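Local coordinates for protein ElaA (Pseudomonas aeruginosa, PDB 1XEB) that probably acts as an acyl-CoA-dependent N-acetyltransferase of the GNAT superfamily, as a member of the ElaA family, at residues A[27-30]-A[36-39]; A[42-45]-A[50-53]. All blocks are in the same frame, centred on the assembly; numbering follows the deposited sequence.

Interaction 1: A[27-30]-A[36-39]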
loop_
_atom_site.group_PDB
_atom_site.type_symbol
_atom_site.label_atom_id
_atom_site.label_comp_id
_atom_site.label_asym_id
_atom_site.label_seq_id
_atom_site.Cartn_x
_atom_site.Cartn_y
_atom_site.Cartn_z
ATOM N N GLU A 27 -7.865 3.858 10.932
ATOM C CA GLU A 27 -9.286 3.561 10.894
ATOM C C GLU A 27 -9.552 2.161 10.365
ATOM O O GLU A 27 -10.387 1.444 10.901
ATOM C CB GLU A 27 -10.001 4.594 10.036
ATOM C CG GLU A 27 -11.483 4.322 9.816
ATOM C CD GLU A 27 -12.124 5.415 8.987
ATOM O OE1 GLU A 27 -12.429 6.488 9.559
ATOM O OE2 GLU A 27 -12.296 5.208 7.759
ATOM N N VAL A 28 -8.832 1.768 9.315
ATOM C CA VAL A 28 -9.024 0.448 8.734
ATOM C C VAL A 28 -8.208 -0.680 9.363
ATOM O O VAL A 28 -8.783 -1.666 9.796
ATOM C CB VAL A 28 -8.776 0.485 7.222
ATOM C CG1 VAL A 28 -8.923 -0.906 6.617
ATOM C CG2 VAL A 28 -9.784 1.441 6.582
ATOM N N PHE A 29 -6.886 -0.549 9.420
ATOM C CA PHE A 29 -6.045 -1.607 9.992
ATOM C C PHE A 29 -6.123 -1.735 11.508
ATOM O O PHE A 29 -5.990 -2.837 12.033
ATOM C CB PHE A 29 -4.581 -1.426 9.563
ATOM C CG PHE A 29 -4.386 -1.460 8.080
ATOM C CD1 PHE A 29 -3.699 -0.442 7.432
ATOM C CD2 PHE A 29 -4.951 -2.480 7.320
ATOM C CE1 PHE A 29 -3.580 -0.424 6.051
ATOM C CE2 PHE A 29 -4.839 -2.475 5.943
ATOM C CZ PHE A 29 -4.153 -1.442 5.298
ATOM N N VAL A 30 -6.338 -0.631 12.216
ATOM C CA VAL A 30 -6.446 -0.715 13.667
ATOM C C VAL A 30 -7.888 -0.878 14.142
ATOM O O VAL A 30 -8.236 -1.874 14.763
ATOM C CB VAL A 30 -5.862 0.527 14.366
ATOM C CG1 VAL A 30 -6.052 0.410 15.873
ATOM C CG2 VAL A 30 -4.402 0.671 14.041
ATOM N N PRO A 36 -4.771 -3.894 17.502
ATOM C CA PRO A 36 -3.991 -2.886 18.216
ATOM C C PRO A 36 -2.504 -3.064 17.998
ATOM O O PRO A 36 -1.770 -3.455 18.923
ATOM C CB PRO A 36 -4.402 -3.108 19.663
ATOM C CG PRO A 36 -4.534 -4.604 19.725
ATOM C CD PRO A 36 -5.265 -4.933 18.431
ATOM N N TYR A 37 -2.071 -2.777 16.770
ATOM C CA TYR A 37 -0.674 -2.899 16.401
ATOM C C TYR A 37 -0.127 -1.503 16.118
ATOM O O TYR A 37 -0.882 -0.535 16.078
ATOM C CB TYR A 37 -0.521 -3.809 15.179
ATOM C CG TYR A 37 -0.664 -3.123 13.834
ATOM C CD1 TYR A 37 -1.843 -2.474 13.468
ATOM C CD2 TYR A 37 0.385 -3.142 12.918
ATOM C CE1 TYR A 37 -1.969 -1.857 12.211
ATOM C CE2 TYR A 37 0.272 -2.538 11.672
ATOM C CZ TYR A 37 -0.901 -1.899 11.319
ATOM O OH TYR A 37 -0.988 -1.316 10.077
ATOM N N GLN A 38 1.186 -1.416 15.926
ATOM C CA GLN A 38 1.864 -0.145 15.700
ATOM C C GLN A 38 1.804 0.338 14.270
ATOM O O GLN A 38 2.727 0.125 13.491
ATOM C CB GLN A 38 3.329 -0.248 16.149
ATOM C CG GLN A 38 4.176 0.970 15.805
ATOM C CD GLN A 38 3.548 2.281 16.284
ATOM O OE1 GLN A 38 2.530 2.758 15.734
ATOM N NE2 GLN A 38 4.149 2.866 17.321
ATOM N N GLU A 39 0.713 1.018 13.945
ATOM C CA GLU A 39 0.483 1.553 12.616
ATOM C C GLU A 39 1.577 2.521 12.175
ATOM O O GLU A 39 1.977 2.515 11.013
ATOM C CB GLU A 39 -0.877 2.256 12.593
ATOM C CG GLU A 39 -1.319 2.798 11.241
ATOM C CD GLU A 39 -1.439 1.713 10.192
ATOM O OE1 GLU A 39 -2.182 0.744 10.444
ATOM O OE2 GLU A 39 -0.795 1.833 9.125
#
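Phe29 and Val30, near the C-terminal end of helix 15-32, pack against Tyr37 and Glu39 of the loop that follows. The apolar part is small. Phe29 CB lies 3.7 Å from Tyr37 CE1, and Val30 CG2 approaches the same carbon at 4.0 Å, while also reaching Glu39 CB at 4.1 Å. Tyr37 CG sits between its own backbone N and carbonyl carbon (chi1 86°), which turns the phenol over the residues that follow, so that Glu39 N lies above the centre of one ring face. In this GNAT domain the loop thus doubles back beside the helix on its way to strand 50-56; Gln38, the centre of an inverse gamma turn, helps it bend. The polar part is carried by Glu39. Its chain is bent at chi2 (60°), bringing OE1 to the edge of the Phe29 ring, near the ring plane and 3.4 Å from Phe29 CB, with carboxylate and ring planes only 20° apart. Within the loop Tyr37 OH is hydrogen-bonded to Glu39 OE1, at a modelled 2.4 Å that is doubtfully short. The other oxygen, OE2, forms salt bridges with Arg25 of the same helix and Arg80 of strand 76-83, and the Phe29 side chain also touches Arg80.

Interaction 2: A[42-45]-A[50-53]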
loop_
_atom_site.group_PDB
_atom_site.type_symbol
_atom_site.label_atom_id
_atom_site.label_comp_id
_atom_site.label_asym_id
_atom_site.label_seq_id
_atom_site.Cartn_x
_atom_site.Cartn_y
_atom_site.Cartn_z
ATOM N N GLY A 42 7.441 3.789 11.482
ATOM C CA GLY A 42 8.757 4.321 11.152
ATOM C C GLY A 42 9.260 4.207 9.714
ATOM O O GLY A 42 10.351 4.695 9.403
ATOM N N LEU A 43 8.502 3.583 8.817
ATOM C CA LEU A 43 8.974 3.463 7.432
ATOM C C LEU A 43 8.354 4.522 6.532
ATOM O O LEU A 43 8.604 4.551 5.313
ATOM C CB LEU A 43 8.649 2.078 6.880
ATOM C CG LEU A 43 9.215 0.926 7.701
ATOM C CD1 LEU A 43 8.656 -0.384 7.179
ATOM C CD2 LEU A 43 10.746 0.943 7.634
ATOM N N ASP A 44 7.572 5.409 7.139
ATOM C CA ASP A 44 6.879 6.454 6.404
ATOM C C ASP A 44 7.692 7.656 5.982
ATOM O O ASP A 44 7.464 8.191 4.902
ATOM C CB ASP A 44 5.666 6.934 7.192
ATOM C CG ASP A 44 4.564 5.899 7.252
ATOM O OD1 ASP A 44 4.258 5.398 8.356
ATOM O OD2 ASP A 44 3.992 5.582 6.191
ATOM N N LEU A 45 8.638 8.091 6.809
ATOM C CA LEU A 45 9.448 9.267 6.461
ATOM C C LEU A 45 10.944 8.974 6.314
ATOM O O LEU A 45 11.773 9.676 6.888
ATOM C CB LEU A 45 9.262 10.368 7.516
ATOM C CG LEU A 45 7.855 10.575 8.074
ATOM C CD1 LEU A 45 7.913 11.658 9.161
ATOM C CD2 LEU A 45 6.884 10.962 6.952
ATOM N N HIS A 50 7.329 6.465 -0.953
ATOM C CA HIS A 50 6.330 7.320 -1.581
ATOM C C HIS A 50 4.948 7.034 -1.017
ATOM O O HIS A 50 4.734 6.008 -0.369
ATOM C CB HIS A 50 6.338 7.157 -3.108
ATOM C CG HIS A 50 7.375 7.994 -3.789
ATOM N ND1 HIS A 50 8.722 7.830 -3.569
ATOM C CD2 HIS A 50 7.261 9.032 -4.653
ATOM C CE1 HIS A 50 9.396 8.731 -4.264
ATOM N NE2 HIS A 50 8.531 9.473 -4.929
ATOM N N HIS A 51 4.022 7.960 -1.250
ATOM C CA HIS A 51 2.661 7.814 -0.765
ATOM C C HIS A 51 1.650 8.129 -1.874
ATOM O O HIS A 51 1.556 9.269 -2.352
ATOM C CB HIS A 51 2.454 8.734 0.443
ATOM C CG HIS A 51 3.420 8.476 1.562
ATOM N ND1 HIS A 51 3.130 7.644 2.624
ATOM C CD2 HIS A 51 4.700 8.887 1.744
ATOM C CE1 HIS A 51 4.191 7.551 3.408
ATOM N NE2 HIS A 51 5.157 8.295 2.894
ATOM N N LEU A 52 0.906 7.105 -2.287
ATOM C CA LEU A 52 -0.100 7.251 -3.323
ATOM C C LEU A 52 -1.423 7.558 -2.644
ATOM O O LEU A 52 -1.861 6.835 -1.754
ATOM C CB LEU A 52 -0.218 5.965 -4.143
ATOM C CG LEU A 52 -1.269 6.039 -5.249
ATOM C CD1 LEU A 52 -0.782 6.983 -6.334
ATOM C CD2 LEU A 52 -1.536 4.656 -5.814
HETATM N N MSE A 53 -2.059 8.638 -3.065
HETATM C CA MSE A 53 -3.313 9.055 -2.459
HETATM C C MSE A 53 -4.371 9.434 -3.495
HETATM O O MSE A 53 -4.061 9.995 -4.541
HETATM C CB MSE A 53 -3.066 10.256 -1.539
HETATM C CG MSE A 53 -2.064 10.020 -0.423
HETATM SE SE MSE A 53 -1.463 11.678 0.447
HETATM C CE MSE A 53 -2.933 11.923 1.645
#
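Asp44 and the strand carrying His51 keep their backbones well apart, the nearest pair of CA atoms being Asp44 and His50 at 8.1 Å, and the imidazole of His51 spans the interval. The setting is the long loop between helix 15-32 and strand 50-56 of the GNAT fold; that strand runs in the mixed sheet between strands 4-9 and 59-67, antiparallel to both. Side chains alternate along it: His50 and Leu52 lean on helix 92-108, whereas His51 points from the other face toward the loop. Its CG stands anti to the carbonyl carbon (chi1 -57°), and the ring presents NE2 to the main chain of Asp44. NE2 donates to Asp44 O over 3.1 Å with an N-H...O angle of 151°, moderately bent. The oxygen lies in the plane of the imidazole, and the donor approaches in the carbonyl plane, on a lone pair. Asp44 thus meets the histidine through its backbone oxygen, while the two side chains cross at about a right angle, yet carboxylate and ring planes are only 30° apart, with Asp44 OD2 3.4 Å from His51 CE1. Arg25 holds OD2 in a salt bridge, and Arg65 is a long, weak second partner. The imidazole is gripped at both nitrogens, which fixes its rotation, and His10 and Leu13 touch it from the loop before helix 15-32. Close by, Leu43 O is hydrogen-bonded to Thr49 OG1, a further tie across the residues between the segments. The second nitrogen of the imidazole, ND1, is hydrogen-bonded to Tyr63 OH on strand 59-67.

Overall arrangement
From the N terminus the chain forms strand 4-9 and helix 15-32, then crosses a long loop to strand 50-56, and both contacts lie along this crossing. Interaction 1 closes the short reversal of residues 31-35 by laying the start of the loop on the end of the helix. After residues 40 and 41 interaction 2 opens, closing residues 46-49 and tying a later part of the loop to the start of the strand. The two follow in series, neither nested nor crossed, with centres about 16 Å apart. They do not touch, but Arg25 of the helix joins them by salt bridges to both Glu39 and Asp44, so one arginine holds two places in the loop.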